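Probable ribosomal RNA small subunit methyltransferase (PDB 3DMH) methylates the N2 amino group of a guanine in 16S ribosomal RNA, using S-adenosylmethionine as methyl donor. Local coordinates at residues Asp213-Leu218 with Ala363-Leu368. Residues are numbered along the deposited sequence; the frame is centred on the assembly and turned at random.
With GMP (guanosine), chain E; SAM (S-adenosylmethionine), chain D.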
# COMPACT_ATOMS: atom_id res chain seq x y z
N ASP A 213 9.90 5.59 -11.89
CA ASP A 213 11.07 4.96 -11.26
C ASP A 213 12.05 4.50 -12.35
O ASP A 213 11.68 3.75 -13.25
CB ASP A 213 10.60 3.76 -10.40
CG ASP A 213 11.75 3.05 -9.66
OD1 ASP A 213 12.93 3.37 -9.87
OD2 ASP A 213 11.44 2.15 -8.86
N PRO A 214 13.32 4.97 -12.28
CA PRO A 214 14.33 4.47 -13.23
C PRO A 214 14.41 2.93 -13.27
O PRO A 214 14.71 2.37 -14.32
CB PRO A 214 15.63 5.08 -12.70
CG PRO A 214 15.17 6.36 -12.00
CD PRO A 214 13.86 5.97 -11.35
N ALA A 215 14.12 2.26 -12.15
CA ALA A 215 14.14 0.80 -12.13
C ALA A 215 13.07 0.21 -13.05
O ALA A 215 13.30 -0.80 -13.75
CB ALA A 215 13.96 0.27 -10.70
N SER A 216 11.88 0.82 -13.03
CA SER A 216 10.77 0.40 -13.89
C SER A 216 11.12 0.60 -15.37
O SER A 216 10.87 -0.29 -16.20
CB SER A 216 9.51 1.18 -13.52
OG SER A 216 9.19 1.03 -12.15
N LEU A 217 11.73 1.74 -15.70
CA LEU A 217 12.22 1.99 -17.06
C LEU A 217 13.22 0.91 -17.48
O LEU A 217 13.16 0.40 -18.59
CB LEU A 217 12.87 3.37 -17.19
CG LEU A 217 11.93 4.56 -17.04
CD1 LEU A 217 12.71 5.86 -17.07
CD2 LEU A 217 10.87 4.55 -18.15
N LEU A 218 14.13 0.56 -16.58
CA LEU A 218 15.15 -0.46 -16.87
C LEU A 218 14.54 -1.84 -17.14
O LEU A 218 14.99 -2.56 -18.05
CB LEU A 218 16.14 -0.56 -15.72
CG LEU A 218 17.45 -1.29 -16.03
CD1 LEU A 218 18.29 -0.53 -17.09
CD2 LEU A 218 18.24 -1.54 -14.75
N ALA A 363 23.30 -2.27 -13.22
CA ALA A 363 23.97 -1.00 -13.03
C ALA A 363 23.37 -0.34 -11.78
O ALA A 363 23.65 -0.79 -10.68
CB ALA A 363 23.84 -0.11 -14.27
N GLU A 364 22.56 0.70 -11.95
CA GLU A 364 21.94 1.32 -10.77
C GLU A 364 20.97 0.32 -10.15
O GLU A 364 20.80 0.29 -8.93
CB GLU A 364 21.22 2.63 -11.10
CG GLU A 364 20.91 3.45 -9.84
CD GLU A 364 20.26 4.82 -10.10
OE1 GLU A 364 19.52 4.98 -11.11
OE2 GLU A 364 20.48 5.73 -9.27
N TYR A 365 20.36 -0.49 -11.01
CA TYR A 365 19.49 -1.59 -10.59
C TYR A 365 19.85 -2.84 -11.37
O TYR A 365 20.60 -2.79 -12.36
CB TYR A 365 18.01 -1.26 -10.83
CG TYR A 365 17.63 0.07 -10.27
CD1 TYR A 365 17.17 0.19 -8.95
CD2 TYR A 365 17.76 1.22 -11.03
CE1 TYR A 365 16.85 1.44 -8.43
CE2 TYR A 365 17.44 2.46 -10.53
CZ TYR A 365 16.99 2.56 -9.23
OH TYR A 365 16.67 3.80 -8.76
N LYS A 366 19.36 -3.98 -10.90
CA LYS A 366 19.48 -5.21 -11.67
C LYS A 366 18.12 -5.74 -12.12
O LYS A 366 17.13 -5.66 -11.39
CB LYS A 366 20.27 -6.29 -10.92
CG LYS A 366 19.62 -6.85 -9.70
CD LYS A 366 20.53 -7.86 -9.04
CE LYS A 366 19.95 -8.29 -7.71
NZ LYS A 366 21.01 -8.88 -6.83
N VAL A 367 18.11 -6.23 -13.36
CA VAL A 367 16.94 -6.90 -13.91
C VAL A 367 17.27 -8.38 -14.02
O VAL A 367 18.20 -8.79 -14.74
CB VAL A 367 16.52 -6.33 -15.28
CG1 VAL A 367 15.28 -7.05 -15.79
CG2 VAL A 367 16.26 -4.82 -15.18
N LEU A 368 16.50 -9.17 -13.27
CA LEU A 368 16.62 -10.62 -13.33
C LEU A 368 15.50 -11.20 -14.18
O LEU A 368 14.41 -10.61 -14.28
CB LEU A 368 16.61 -11.22 -11.93
CG LEU A 368 17.73 -10.74 -10.99
CD1 LEU A 368 17.59 -11.38 -9.62
CD2 LEU A 368 19.12 -11.00 -11.55
C4' GMP E . 17.51 4.88 -5.46
O4' GMP E . 16.97 3.56 -5.63
C3' GMP E . 16.84 5.46 -4.23
O3' GMP E . 15.75 6.28 -4.69
C2' GMP E . 16.29 4.25 -3.51
O2' GMP E . 15.12 4.57 -2.76
C1' GMP E . 15.96 3.31 -4.66
N9 GMP E . 16.00 1.87 -4.34
C8 GMP E . 16.77 1.22 -3.46
N7 GMP E . 16.54 -0.11 -3.47
C5 GMP E . 15.60 -0.35 -4.42
C6 GMP E . 14.88 -1.53 -4.97
O6 GMP E . 15.12 -2.68 -4.54
N1 GMP E . 13.97 -1.31 -5.93
C2 GMP E . 13.69 -0.08 -6.42
N2 GMP E . 12.76 0.09 -7.39
N3 GMP E . 14.31 1.05 -5.97
C4 GMP E . 15.25 0.97 -4.99
N SAM D . 4.93 -1.29 -10.48
CA SAM D . 4.99 0.13 -9.97
C SAM D . 6.18 0.82 -10.61
O SAM D . 6.99 0.09 -11.19
OXT SAM D . 6.30 2.05 -10.49
CB SAM D . 5.16 0.17 -8.45
CG SAM D . 6.41 -0.52 -7.90
SD SAM D . 6.56 -0.30 -6.10
CE SAM D . 8.34 -0.57 -5.85
C5' SAM D . 5.89 -1.82 -5.36
C4' SAM D . 4.37 -1.84 -5.36
O4' SAM D . 4.02 -3.03 -4.66
C3' SAM D . 3.71 -0.65 -4.64
O3' SAM D . 2.77 0.01 -5.48
C2' SAM D . 3.06 -1.30 -3.42
O2' SAM D . 1.89 -0.66 -2.94
C1' SAM D . 2.82 -2.70 -3.97
N9 SAM D . 2.57 -3.67 -2.92
C8 SAM D . 3.06 -3.69 -1.61
N7 SAM D . 2.58 -4.79 -0.98
C5 SAM D . 1.77 -5.46 -1.87
C6 SAM D . 0.98 -6.61 -1.78
N6 SAM D . 0.89 -7.30 -0.63
N1 SAM D . 0.28 -7.01 -2.90
C2 SAM D . 0.34 -6.29 -4.07
N3 SAM D . 1.06 -5.11 -4.18
C4 SAM D . 1.77 -4.74 -3.08
O HOH W 1 14.24 3.50 -7.44
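Tyr365 lays its ring against the first turn of the helix that Asp213 caps, and its side chain can be followed from root to tip. CB touches Leu218 CD2, a methyl that also lies beside the tyrosine's own carbonyl oxygen. With CG beside the backbone N and anti to the carbonyl carbon (chi1 -50°), the ring extends over Ala215. The evidence for a CH-pi contact is direct: Ala215 CB lies 3.6 Å from the centroid of the Tyr365 ring and only 11° off its normal. Tyr365 CE2 meets Pro214 CB at 3.9 Å, whereas Tyr365 CE1 passes GMP O4' at 3.5 Å, placing the guanosine near the ring's edge. At the tip, Tyr365 OH and Asp213 OD1 are bridged by one water, 2.8 Å from each; the two side-chain oxygens themselves stand 3.9 Å apart.

That carboxylate has divided duties. OD1 accepts the N-cap bond from Ala215 N, whose approach is well above the carboxylate plane, while Asp213 OD2 accepts from GMP N2 at 2.9 Å, with an N-H...O angle of 148°. Asn305 ND2 is also hydrogen-bonded to Asp213 OD2 and probably helps to position it. Replacing Tyr365 with an alanine would probably strip Ala215 of its aromatic cover, leave the bridging water without its phenolic partner and open a gap beside the guanosine ribose.

Farther along, Leu218 CG packs on Val367 CG2 at 3.8 Å, extending the apolar seam. Ser216, bound to the carboxylate of SAM, links the same helical turn to the cofactor. Within the Rossmann-like methyltransferase domain, helix 214-227 thus rests on the antiparallel strand 366-371, which runs between strands 334-340 and 358-362; Val339 of strand 334-340 touches both Ala215 and Tyr365.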